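Local coordinates for gamma-glutamyl-gamma-aminobutyrate hydrolase PuuD (Escherichia coli, PDB 6VTV), which hydrolyses the gamma-glutamyl linkage of gamma-glutamyl-gamma-aminobutyrate, releasing 4-aminobutanoate and glutamate in the last step of the route from putrescine to 4-aminobutanoate, at residues N11-V16 against K65-Y70; R111-A116 against T246-H251. All blocks are in the same frame, centred on the assembly; numbering follows the deposited sequence.

Contact 1. Residues N11-V16 against K65-Y70; sequences NPVIGV and KLDGIY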
# COMPACT_ATOMS: atom_id res chain seq x y z
N ASN B 11 10.04 0.32 15.99
CA ASN B 11 9.13 1.19 15.26
C ASN B 11 7.73 0.60 15.26
O ASN B 11 7.53 -0.51 14.74
CB ASN B 11 9.63 1.38 13.83
CG ASN B 11 11.09 1.77 13.78
OD1 ASN B 11 11.97 0.91 13.65
ND2 ASN B 11 11.36 3.06 13.90
N PRO B 12 6.74 1.29 15.82
CA PRO B 12 5.38 0.74 15.87
C PRO B 12 4.81 0.54 14.47
O PRO B 12 5.08 1.31 13.55
CB PRO B 12 4.59 1.79 16.65
CG PRO B 12 5.62 2.56 17.41
CD PRO B 12 6.85 2.56 16.55
N VAL B 13 4.01 -0.51 14.33
CA VAL B 13 3.36 -0.82 13.06
C VAL B 13 2.17 0.12 12.88
O VAL B 13 1.25 0.14 13.70
CB VAL B 13 2.91 -2.29 13.00
CG1 VAL B 13 2.25 -2.58 11.66
CG2 VAL B 13 4.08 -3.22 13.25
N ILE B 14 2.19 0.90 11.80
CA ILE B 14 1.14 1.87 11.51
C ILE B 14 0.38 1.40 10.27
O ILE B 14 0.96 1.30 9.18
CB ILE B 14 1.71 3.27 11.30
CG1 ILE B 14 2.66 3.65 12.45
CG2 ILE B 14 0.60 4.29 11.17
CD1 ILE B 14 2.00 3.63 13.81
N GLY B 15 -0.91 1.11 10.44
CA GLY B 15 -1.75 0.78 9.31
C GLY B 15 -2.25 2.03 8.62
O GLY B 15 -2.87 2.89 9.25
N VAL B 16 -2.00 2.14 7.32
CA VAL B 16 -2.33 3.34 6.55
C VAL B 16 -3.42 2.98 5.55
O VAL B 16 -3.21 2.14 4.66
CB VAL B 16 -1.09 3.91 5.84
CG1 VAL B 16 -1.39 5.31 5.33
CG2 VAL B 16 0.10 3.92 6.78
N LYS B 65 -2.09 -6.73 15.05
CA LYS B 65 -0.75 -6.46 14.54
C LYS B 65 -0.52 -4.98 14.25
O LYS B 65 0.59 -4.61 13.85
CB LYS B 65 -0.50 -7.29 13.29
CG LYS B 65 -0.40 -8.79 13.57
CD LYS B 65 -0.70 -9.63 12.34
CE LYS B 65 -0.59 -11.11 12.67
NZ LYS B 65 -1.15 -11.96 11.58
N LEU B 66 -1.52 -4.13 14.43
CA LEU B 66 -1.40 -2.70 14.20
C LEU B 66 -1.26 -1.98 15.53
O LEU B 66 -2.08 -2.18 16.44
CB LEU B 66 -2.60 -2.16 13.43
CG LEU B 66 -2.89 -2.82 12.08
CD1 LEU B 66 -4.21 -2.32 11.51
CD2 LEU B 66 -1.75 -2.56 11.11
N ASP B 67 -0.24 -1.14 15.65
CA ASP B 67 -0.06 -0.29 16.82
C ASP B 67 -0.65 1.10 16.64
O ASP B 67 -0.69 1.87 17.61
CB ASP B 67 1.43 -0.18 17.17
CG ASP B 67 2.12 -1.53 17.25
OD1 ASP B 67 1.61 -2.42 17.97
OD2 ASP B 67 3.17 -1.70 16.61
N GLY B 68 -1.10 1.44 15.44
CA GLY B 68 -1.71 2.73 15.19
C GLY B 68 -2.39 2.73 13.84
O GLY B 68 -2.04 1.96 12.94
N ILE B 69 -3.39 3.61 13.71
CA ILE B 69 -4.16 3.76 12.48
C ILE B 69 -3.90 5.14 11.91
O ILE B 69 -3.94 6.14 12.65
CB ILE B 69 -5.67 3.54 12.72
CG1 ILE B 69 -5.91 2.16 13.36
CG2 ILE B 69 -6.44 3.66 11.42
CD1 ILE B 69 -5.29 1.02 12.59
N TYR B 70 -3.64 5.20 10.61
CA TYR B 70 -3.23 6.43 9.93
C TYR B 70 -4.20 6.68 8.78
O TYR B 70 -4.27 5.88 7.84
CB TYR B 70 -1.79 6.29 9.42
CG TYR B 70 -1.17 7.53 8.82
CD1 TYR B 70 -1.48 8.80 9.30
CD2 TYR B 70 -0.25 7.43 7.79
CE1 TYR B 70 -0.90 9.93 8.75
CE2 TYR B 70 0.33 8.55 7.24
CZ TYR B 70 0.01 9.80 7.72
OH TYR B 70 0.60 10.91 7.16
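Val13 and Asp67 are joined by two hydrogen bonds just ahead of the parallel pairing. Val13 N donates to Asp67 OD2 at 2.7 Å. The carboxylate oxygen is met on its anti side, 20° out of the carboxylate plane. In return Asp67 N donates to Val13 O at 2.8 Å, in the carbonyl plane. Gly68 N adds a weak bond to the same oxygen. Beyond this the strands run parallel. Gly15 N bonds Gly68 O at 2.9 Å, and Tyr70 N bonds Gly15 O at 2.8 Å.

The tight part is at the Tyr70 end. CG of Tyr70 is anti to the backbone N (chi1 -174°), which sets its ring alongside Val16. Val16 CG1 comes within 3.4 Å of Tyr70 CD2, while Val16 CG2 lies at the ring edge, in plane. Ile14 CG2 packs on Tyr70 CB at 3.6 Å. On the other face of the sheet, Leu66 CD2 lies 3.8 Å from Gly15 CA, which bears no side chain. Helix 235-254 covers the face with Ile14 and Tyr70.

The Lys65 end is looser. Val13 CB and CG1 meet Lys65 O, but the lysine chain leads away and is partly exposed. Here Val13 and Lys65 also pack on Lys65 and Val13 of the second subunit.

The pairing belongs to the parallel core of the class I glutamine amidotransferase-like fold. Asp67 OD1 forms a salt bridge with Lys255, so one buried carboxylate holds both the backbone of Val13 and a lysine. That pairing probably favours its ionised form.

Contact 2. Residues R111-A116 against T246-H251; sequences RIPIFA and TACQHH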
# COMPACT_ATOMS: atom_id res chain seq x y z
N ARG B 111 -8.99 0.90 21.57
CA ARG B 111 -8.14 2.00 22.07
C ARG B 111 -6.81 2.06 21.32
O ARG B 111 -5.77 2.37 21.89
CB ARG B 111 -7.92 1.88 23.58
CG ARG B 111 -9.20 1.52 24.34
CD ARG B 111 -9.16 1.91 25.81
NE ARG B 111 -7.81 2.05 26.34
CZ ARG B 111 -7.39 3.09 27.06
NH1 ARG B 111 -8.23 4.08 27.34
NH2 ARG B 111 -6.15 3.13 27.50
N ILE B 112 -6.86 1.75 20.03
CA ILE B 112 -5.68 1.88 19.17
C ILE B 112 -5.54 3.34 18.75
O ILE B 112 -6.53 3.95 18.33
CB ILE B 112 -5.81 0.97 17.95
CG1 ILE B 112 -5.96 -0.49 18.38
CG2 ILE B 112 -4.60 1.13 17.03
CD1 ILE B 112 -6.31 -1.42 17.24
N PRO B 113 -4.34 3.93 18.85
CA PRO B 113 -4.18 5.33 18.47
C PRO B 113 -4.53 5.57 17.00
O PRO B 113 -4.25 4.74 16.13
CB PRO B 113 -2.70 5.61 18.74
CG PRO B 113 -2.32 4.60 19.78
CD PRO B 113 -3.12 3.37 19.46
N ILE B 114 -5.16 6.71 16.74
CA ILE B 114 -5.56 7.12 15.40
C ILE B 114 -5.04 8.53 15.14
O ILE B 114 -5.17 9.41 16.00
CB ILE B 114 -7.09 7.07 15.21
CG1 ILE B 114 -7.65 5.71 15.62
CG2 ILE B 114 -7.46 7.38 13.77
CD1 ILE B 114 -9.16 5.65 15.61
N PHE B 115 -4.46 8.74 13.96
CA PHE B 115 -4.10 10.06 13.48
C PHE B 115 -4.69 10.24 12.10
O PHE B 115 -4.36 9.49 11.18
CB PHE B 115 -2.58 10.26 13.46
CG PHE B 115 -2.17 11.67 13.15
CD1 PHE B 115 -2.86 12.74 13.68
CD2 PHE B 115 -1.08 11.92 12.33
CE1 PHE B 115 -2.48 14.04 13.40
CE2 PHE B 115 -0.69 13.22 12.04
CZ PHE B 115 -1.39 14.28 12.58
N ALA B 116 -5.57 11.23 11.95
CA ALA B 116 -6.34 11.43 10.74
C ALA B 116 -6.06 12.81 10.15
O ALA B 116 -5.94 13.79 10.88
CB ALA B 116 -7.84 11.28 11.02
N THR B 246 4.48 8.41 19.72
CA THR B 246 4.61 8.22 21.17
C THR B 246 3.37 7.53 21.74
O THR B 246 3.48 6.69 22.64
CB THR B 246 4.83 9.57 21.85
OG1 THR B 246 6.04 10.16 21.37
CG2 THR B 246 4.93 9.40 23.37
N ALA B 247 2.19 7.88 21.23
CA ALA B 247 0.96 7.23 21.67
C ALA B 247 0.95 5.76 21.29
O ALA B 247 0.50 4.91 22.07
CB ALA B 247 -0.25 7.95 21.09
N CYS B 248 1.42 5.44 20.08
CA CYS B 248 1.50 4.04 19.67
C CYS B 248 2.50 3.27 20.53
O CYS B 248 2.25 2.12 20.88
CB CYS B 248 1.88 3.96 18.19
SG CYS B 248 0.76 4.88 17.10
N GLN B 249 3.62 3.90 20.88
CA GLN B 249 4.54 3.29 21.83
C GLN B 249 3.85 3.04 23.17
O GLN B 249 4.02 1.97 23.77
CB GLN B 249 5.77 4.17 22.03
CG GLN B 249 6.72 4.20 20.85
CD GLN B 249 7.85 5.19 21.06
OE1 GLN B 249 7.65 6.40 21.00
NE2 GLN B 249 9.05 4.67 21.30
N HIS B 250 3.09 4.02 23.64
CA HIS B 250 2.33 3.84 24.88
C HIS B 250 1.29 2.74 24.72
O HIS B 250 1.06 1.95 25.65
CB HIS B 250 1.67 5.16 25.28
CG HIS B 250 1.16 5.17 26.69
ND1 HIS B 250 1.97 4.91 27.78
CD2 HIS B 250 -0.07 5.43 27.19
CE1 HIS B 250 1.25 5.00 28.88
NE2 HIS B 250 0.01 5.31 28.55
N HIS B 251 0.66 2.66 23.55
CA HIS B 251 -0.30 1.59 23.29
C HIS B 251 0.37 0.23 23.34
O HIS B 251 -0.22 -0.74 23.84
CB HIS B 251 -0.98 1.81 21.94
CG HIS B 251 -1.86 0.68 21.51
ND1 HIS B 251 -2.91 0.21 22.28
CD2 HIS B 251 -1.84 -0.09 20.40
CE1 HIS B 251 -3.50 -0.79 21.66
NE2 HIS B 251 -2.87 -1.00 20.51
O HOH W 1 -4.32 1.89 23.95
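The backbone of Arg111-Pro113 passes beside residues 246-251 of helix 235-254 without a direct hydrogen bond, its closest CA pair being Pro113 and Cys248 at 5.9 Å. Arg111 has positive phi (57°) and is the first residue to leave helical geometry after helix 94-109.

Pro113 points toward the helix and gives its segment's largest share of the packing. Its CB touches Cys248 SG at 3.9 Å and Ala247 CB at 4.1 Å. Its CG rests on Ala247 O, and its CD lies 3.6 Å from His251 CG.

Helix 94-109 makes the beta-alpha-beta crossover from strand 68-71 to its parallel neighbour 114-117. The loop leading into strand 114-117 packs against helix 235-254. Further along, Phe115 meets Phe241 of that helix edge to face.

The His251 side chain turns its CG anti to the backbone N (chi1 173°), bringing the ring over to Ile112. Ile112 CA sits over one face in a CH-pi contact, 4.3 Å from the ring centroid and 11° off the normal. Ile112 CG1 approaches His251 NE2 at 3.8 Å. Polar contact across the segments goes through a water, which donates to Arg111 O at 2.6 Å and hydrogen-bonds His251 ND1 at 2.8 Å.

Contacts 1 and 2 have centres 8 Å apart and share one sheet, in which strands 68-71 and 114-117 are neighbours. Ile69 joins them: its N lies 2.8 Å from Pro113 O and its O 3.0 Å from Phe115 N, both probable hydrogen bonds. Asp67 O also packs on Pro113 CD and on Cys248 CB, each at 3.4 Å. Helix 235-254, which supplies half of contact 2, also packs on contact 1. Only contact 1 reaches toward the predicted active site of Cys118, His226 and Glu228. The Tyr70 side chain is about 4 Å from that of Glu228 and about 8 Å from that of His226. Contact 2 lies away from the active site and the manganese site.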